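Local coordinates for metallo-beta-lactamase domain-containing protein (Enterococcus faecalis, PDB 2AZ4) that is of uncertain function but binds two zinc ions through a metallo-beta-lactamase fold and may act as a metal-dependent RNA exonuclease, at residues S275-V280 and L322-D327; Q255-G260 and Y328-V333. All coordinates share one frame; numbering follows the deposited sequence.

Contact 1 (S275-V280 and L322-D327); sequences SPRTVV and LKDKTD
R277 reaches across to the turn at D324-D327 and lies along its backbone, meeting one carbonyl after another. Its CB sits 3.5 Å from D327 O, and NE comes 3.6 Å from T326 O, which hangs over one face of the guanidinium, offset toward the rim. NH2 ends 3.2 Å from K325 O, approached obliquely. The chain is extended from CG to NE (chi2 -179°, chi3 -172°), which gives it the length to pass all three residues. At its far end NH1 forms a long salt bridge with D324 OD2, at 3.8 Å; the guanidinium and carboxylate planes stand 84° apart, in one long contact rather than a two-pronged pair. The arginine's main polar partners lie outside the turn: NH2 bonds to R254 O, just ahead of strand 256-260, and NH1 to Y328 O, just after the turn. Nearby, T278 N comes 3.2 Å from D327 O where the two backbones draw together.

R277 is the last residue of the short link S275-R277 between helix 265-274 and strand 278-282 of the parallel sheet, while the opposing turn carries the chain from helix 318-323 into the neighbouring strand 328-331. That second turn is built on D324. OD1 takes the N-H of T326 (3.1 Å) from above the carboxylate plane, forming an Asx turn, and the N-H of D327 (2.8 Å) through its syn lone pair. OD2 accepts from Y328 N, so one carboxylate gathers three successive backbone donors. On the arginine's own side, E248 of helix 237-249 bonds to both R277 N and S275 OG.

Contact 2 (Q255-G260 and Y328-V333); sequences QITFNG and YLWQVV
With chi1 of T257 at 59°, CG2 lies anti to the carbonyl carbon and is set over one face of the W330 indole, whose CG, between the backbone N and the carbonyl carbon, swings the ring alongside the threonine, both pointing the same way. CG2 stands 3.5 Å from the centroid of the five-membered ring and 18° off its normal, a CH-pi contact. Q255 comes to the same indole at its edge, NE2 lying near the ring plane 3.7 Å from W330 CZ2, while its OE1 bonds to Q340 N. V332 adds CG1 beside T257 OG1.

Strands 256-260 and 328-331 are parallel neighbours and inner strands of a six-stranded parallel sheet, with T257 paired to W330 and F258 to Q331. Built from residues between strands 212-216 and 399-403 of the zinc-bearing part, this sheet is separate from the two mixed sheets of the metallo-beta-lactamase fold. F258 N donates to W330 O at 3.0 Å, and V332 N donates to F258 O at 2.9 Å; the bond from W330 N to I256 O is weak. Near that end a water accepts from I256 N and lies 2.8 Å from Y328 O.

On the sheet face that carries I256 and F258, L329 packs against both: its CD1 touches I256 CG2 at 3.5 Å, and its CG lies 3.7 Å from F258 CD2, the leucine crossing the phenylalanine at about a right angle. Q331, on this face too, runs extended beyond CG and delivers NE2 to N259 OD1 at 3.0 Å. That bond is nearly straight (165° at the hydrogen), with the acceptor close to the plane of the Q331 amide. The amide oxygen OE1 accepts from E282 N, so both polar atoms are bonded.

Contacts 1 and 2 have centres about 8 Å apart and meet in one parallel sheet, where strand 328-331 lies between strands 278-282 and 256-260. V280 joins them directly: its N lies 3.0 Å from L329 O and its O lies 2.9 Å from Q331 N, both probable hydrogen bonds. V280 CG2 also packs 3.4 Å from Y328 CD1. The turn of contact 1 runs straight into the strand used by contact 2, and just ahead of that turn L322 O packs 3.2 Å from Q255 NE2. Both contacts lie away from the two zinc ions bound by H92, H94, D96, H97, H167, D189 and H404.

Contact 1 (S275-V280 and L322-D327)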
loop_
_atom_site.group_PDB
_atom_site.type_symbol
_atom_site.label_atom_id
_atom_site.label_comp_id
_atom_site.label_asym_id
_atom_site.label_seq_id
_atom_site.Cartn_x
_atom_site.Cartn_y
_atom_site.Cartn_z
ATOM N N SER A 275 10.571 21.962 -3.742
ATOM C CA SER A 275 12.003 21.823 -3.989
ATOM C C SER A 275 12.623 23.090 -4.598
ATOM O O SER A 275 12.181 23.534 -5.670
ATOM C CB SER A 275 12.251 20.609 -4.902
ATOM O OG SER A 275 13.630 20.468 -5.171
ATOM N N PRO A 276 13.628 23.699 -3.911
ATOM C CA PRO A 276 14.286 24.874 -4.500
ATOM C C PRO A 276 14.914 24.559 -5.859
ATOM O O PRO A 276 14.821 25.392 -6.774
ATOM C CB PRO A 276 15.383 25.220 -3.485
ATOM C CG PRO A 276 14.932 24.606 -2.200
ATOM C CD PRO A 276 14.206 23.359 -2.595
ATOM N N ARG A 277 15.527 23.376 -5.990
ATOM C CA ARG A 277 16.095 22.935 -7.280
ATOM C C ARG A 277 15.010 22.321 -8.141
ATOM O O ARG A 277 14.101 21.671 -7.619
ATOM C CB ARG A 277 17.179 21.865 -7.088
ATOM C CG ARG A 277 18.452 22.325 -6.429
ATOM C CD ARG A 277 19.395 21.160 -6.348
ATOM N NE ARG A 277 20.589 21.451 -5.568
ATOM C CZ ARG A 277 21.757 20.831 -5.731
ATOM N NH1 ARG A 277 21.897 19.860 -6.637
ATOM N NH2 ARG A 277 22.786 21.175 -4.980
ATOM N N THR A 278 15.129 22.503 -9.458
ATOM C CA THR A 278 14.287 21.818 -10.426
ATOM C C THR A 278 14.352 20.314 -10.223
ATOM O O THR A 278 15.424 19.732 -10.248
ATOM C CB THR A 278 14.742 22.101 -11.869
ATOM O OG1 THR A 278 14.710 23.508 -12.120
ATOM C CG2 THR A 278 13.852 21.376 -12.868
ATOM N N VAL A 279 13.197 19.693 -10.058
ATOM C CA VAL A 279 13.104 18.249 -9.879
ATOM C C VAL A 279 13.063 17.534 -11.218
ATOM O O VAL A 279 12.383 17.994 -12.136
ATOM C CB VAL A 279 11.842 17.876 -9.066
ATOM C CG1 VAL A 279 11.737 16.371 -8.874
ATOM C CG2 VAL A 279 11.883 18.577 -7.704
ATOM N N VAL A 280 13.783 16.403 -11.302
ATOM C CA VAL A 280 13.764 15.532 -12.484
ATOM C C VAL A 280 13.478 14.102 -12.023
ATOM O O VAL A 280 14.197 13.551 -11.191
ATOM C CB VAL A 280 15.108 15.600 -13.286
ATOM C CG1 VAL A 280 14.989 14.874 -14.613
ATOM C CG2 VAL A 280 15.503 17.039 -13.538
ATOM N N LEU A 322 24.048 13.397 -14.532
ATOM C CA LEU A 322 25.228 12.893 -13.854
ATOM C C LEU A 322 26.253 13.992 -13.580
ATOM O O LEU A 322 26.975 13.918 -12.597
ATOM C CB LEU A 322 25.862 11.744 -14.642
ATOM C CG LEU A 322 25.121 10.415 -14.695
ATOM C CD1 LEU A 322 25.950 9.453 -15.524
ATOM C CD2 LEU A 322 24.877 9.857 -13.263
ATOM N N LYS A 323 26.278 15.020 -14.425
ATOM C CA LYS A 323 27.242 16.129 -14.289
ATOM C C LYS A 323 26.778 17.224 -13.327
ATOM O O LYS A 323 27.569 18.079 -12.940
ATOM C CB LYS A 323 27.536 16.754 -15.663
ATOM C CG LYS A 323 28.206 15.799 -16.662
ATOM C CD LYS A 323 28.363 16.479 -18.018
ATOM C CE LYS A 323 28.567 15.480 -19.161
ATOM N NZ LYS A 323 28.218 16.107 -20.497
ATOM N N ASP A 324 25.503 17.199 -12.934
ATOM C CA ASP A 324 24.940 18.324 -12.196
ATOM C C ASP A 324 25.400 18.432 -10.731
ATOM O O ASP A 324 25.545 17.431 -10.039
ATOM C CB ASP A 324 23.411 18.338 -12.269
ATOM C CG ASP A 324 22.816 19.443 -11.411
ATOM O OD1 ASP A 324 23.000 20.629 -11.760
ATOM O OD2 ASP A 324 22.216 19.128 -10.360
ATOM N N LYS A 325 25.603 19.665 -10.278
ATOM C CA LYS A 325 25.946 19.956 -8.893
ATOM C C LYS A 325 25.114 21.088 -8.312
ATOM O O LYS A 325 25.198 21.375 -7.116
ATOM C CB LYS A 325 27.433 20.310 -8.777
ATOM C CG LYS A 325 28.362 19.142 -9.057
ATOM C CD LYS A 325 29.801 19.444 -8.633
ATOM C CE LYS A 325 29.996 19.308 -7.130
ATOM N NZ LYS A 325 31.445 19.324 -6.760
ATOM N N THR A 326 24.297 21.732 -9.132
ATOM C CA THR A 326 23.612 22.939 -8.664
ATOM C C THR A 326 22.134 23.053 -9.014
ATOM O O THR A 326 21.380 23.676 -8.264
ATOM C CB THR A 326 24.301 24.222 -9.192
ATOM O OG1 THR A 326 24.293 24.209 -10.626
ATOM C CG2 THR A 326 25.739 24.311 -8.680
ATOM N N ASP A 327 21.732 22.469 -10.141
ATOM C CA ASP A 327 20.442 22.792 -10.763
ATOM C C ASP A 327 19.337 21.806 -10.470
ATOM O O ASP A 327 18.167 22.196 -10.416
ATOM C CB ASP A 327 20.567 22.914 -12.283
ATOM C CG ASP A 327 21.324 24.167 -12.725
ATOM O OD1 ASP A 327 21.983 24.838 -11.910
ATOM O OD2 ASP A 327 21.275 24.466 -13.920
#

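Contact 2 (Q255-G260 and Y328-V333)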
loop_
_atom_site.group_PDB
_atom_site.type_symbol
_atom_site.label_atom_id
_atom_site.label_comp_id
_atom_site.label_asym_id
_atom_site.label_seq_id
_atom_site.Cartn_x
_atom_site.Cartn_y
_atom_site.Cartn_z
ATOM N N GLN A 255 25.971 17.411 -5.948
ATOM C CA GLN A 255 24.968 16.542 -6.526
ATOM C C GLN A 255 24.032 16.088 -5.418
ATOM O O GLN A 255 24.484 15.653 -4.355
ATOM C CB GLN A 255 25.604 15.343 -7.223
ATOM C CG GLN A 255 24.583 14.389 -7.826
ATOM C CD GLN A 255 25.247 13.352 -8.725
ATOM O OE1 GLN A 255 25.892 12.450 -8.241
ATOM N NE2 GLN A 255 25.069 13.480 -10.030
ATOM N N ILE A 256 22.731 16.243 -5.650
ATOM C CA ILE A 256 21.719 15.697 -4.723
ATOM C C ILE A 256 20.702 14.854 -5.483
ATOM O O ILE A 256 20.124 15.314 -6.461
ATOM C CB ILE A 256 20.953 16.792 -3.959
ATOM C CG1 ILE A 256 21.935 17.807 -3.338
ATOM C CG2 ILE A 256 20.051 16.134 -2.876
ATOM C CD1 ILE A 256 21.246 18.998 -2.682
ATOM N N THR A 257 20.473 13.641 -4.996
ATOM C CA THR A 257 19.537 12.715 -5.619
ATOM C C THR A 257 18.667 12.098 -4.539
ATOM O O THR A 257 18.982 12.198 -3.352
ATOM C CB THR A 257 20.273 11.605 -6.420
ATOM O OG1 THR A 257 21.133 10.884 -5.544
ATOM C CG2 THR A 257 21.118 12.211 -7.533
ATOM N N PHE A 258 17.582 11.452 -4.938
ATOM C CA PHE A 258 16.689 10.859 -3.971
ATOM C C PHE A 258 15.944 9.713 -4.624
ATOM O O PHE A 258 16.044 9.510 -5.834
ATOM C CB PHE A 258 15.698 11.918 -3.450
ATOM C CG PHE A 258 14.568 12.215 -4.407
ATOM C CD1 PHE A 258 13.293 11.738 -4.153
ATOM C CD2 PHE A 258 14.793 12.945 -5.575
ATOM C CE1 PHE A 258 12.247 11.996 -5.045
ATOM C CE2 PHE A 258 13.750 13.207 -6.479
ATOM C CZ PHE A 258 12.486 12.739 -6.206
ATOM N N ASN A 259 15.177 8.984 -3.825
ATOM C CA ASN A 259 14.192 8.054 -4.364
ATOM C C ASN A 259 13.082 7.862 -3.355
ATOM O O ASN A 259 13.277 8.104 -2.157
ATOM C CB ASN A 259 14.831 6.733 -4.788
ATOM C CG ASN A 259 13.923 5.893 -5.728
ATOM O OD1 ASN A 259 12.957 6.382 -6.304
ATOM N ND2 ASN A 259 14.251 4.634 -5.869
ATOM N N GLY A 260 11.908 7.462 -3.839
ATOM C CA GLY A 260 10.782 7.217 -2.965
ATOM C C GLY A 260 10.045 6.017 -3.516
ATOM O O GLY A 260 10.478 5.404 -4.496
ATOM N N TYR A 328 19.684 20.530 -10.308
ATOM C CA TYR A 328 18.642 19.525 -10.161
ATOM C C TYR A 328 18.656 18.762 -8.847
ATOM O O TYR A 328 19.718 18.490 -8.278
ATOM C CB TYR A 328 18.702 18.513 -11.310
ATOM C CG TYR A 328 18.652 19.175 -12.655
ATOM C CD1 TYR A 328 17.475 19.777 -13.110
ATOM C CD2 TYR A 328 19.778 19.197 -13.477
ATOM C CE1 TYR A 328 17.422 20.408 -14.350
ATOM C CE2 TYR A 328 19.745 19.819 -14.725
ATOM C CZ TYR A 328 18.569 20.409 -15.150
ATOM O OH TYR A 328 18.520 21.004 -16.368
ATOM N N LEU A 329 17.450 18.386 -8.411
ATOM C CA LEU A 329 17.278 17.301 -7.486
ATOM C C LEU A 329 16.670 16.212 -8.359
ATOM O O LEU A 329 15.589 16.399 -8.901
ATOM C CB LEU A 329 16.319 17.694 -6.354
ATOM C CG LEU A 329 15.831 16.514 -5.497
ATOM C CD1 LEU A 329 16.916 16.005 -4.522
ATOM C CD2 LEU A 329 14.534 16.813 -4.758
ATOM N N TRP A 330 17.364 15.091 -8.529
ATOM C CA TRP A 330 16.838 14.038 -9.405
ATOM C C TRP A 330 16.675 12.659 -8.782
ATOM O O TRP A 330 17.351 12.306 -7.830
ATOM C CB TRP A 330 17.599 13.953 -10.725
ATOM C CG TRP A 330 19.109 13.640 -10.661
ATOM C CD1 TRP A 330 20.118 14.532 -10.419
ATOM C CD2 TRP A 330 19.745 12.377 -10.936
ATOM N NE1 TRP A 330 21.350 13.896 -10.500
ATOM C CE2 TRP A 330 21.146 12.573 -10.805
ATOM C CE3 TRP A 330 19.267 11.093 -11.251
ATOM C CZ2 TRP A 330 22.079 11.528 -10.996
ATOM C CZ3 TRP A 330 20.205 10.033 -11.428
ATOM C CH2 TRP A 330 21.590 10.273 -11.316
ATOM N N GLN A 331 15.745 11.888 -9.327
ATOM C CA GLN A 331 15.401 10.600 -8.754
ATOM C C GLN A 331 16.366 9.550 -9.302
ATOM O O GLN A 331 16.346 9.241 -10.502
ATOM C CB GLN A 331 13.951 10.247 -9.107
ATOM C CG GLN A 331 13.497 8.821 -8.720
ATOM C CD GLN A 331 12.109 8.464 -9.247
ATOM O OE1 GLN A 331 11.617 9.104 -10.165
ATOM N NE2 GLN A 331 11.477 7.413 -8.674
ATOM N N VAL A 332 17.205 8.984 -8.444
ATOM C CA VAL A 332 18.115 7.906 -8.904
ATOM C C VAL A 332 17.507 6.554 -8.532
ATOM O O VAL A 332 17.076 6.357 -7.391
ATOM C CB VAL A 332 19.554 8.063 -8.337
ATOM C CG1 VAL A 332 19.538 8.130 -6.806
ATOM C CG2 VAL A 332 20.484 6.941 -8.827
ATOM N N VAL A 333 17.452 5.638 -9.503
ATOM C CA VAL A 333 16.790 4.337 -9.318
ATOM C C VAL A 333 17.703 3.109 -9.522
ATOM O O VAL A 333 17.343 1.979 -9.159
ATOM C CB VAL A 333 15.535 4.216 -10.223
ATOM C CG1 VAL A 333 14.518 5.301 -9.865
ATOM C CG2 VAL A 333 15.916 4.287 -11.732
HETATM O O HOH W 1 22.117 17.158 -8.534
HETATM O O HOH W 2 16.971 4.286 -4.737
#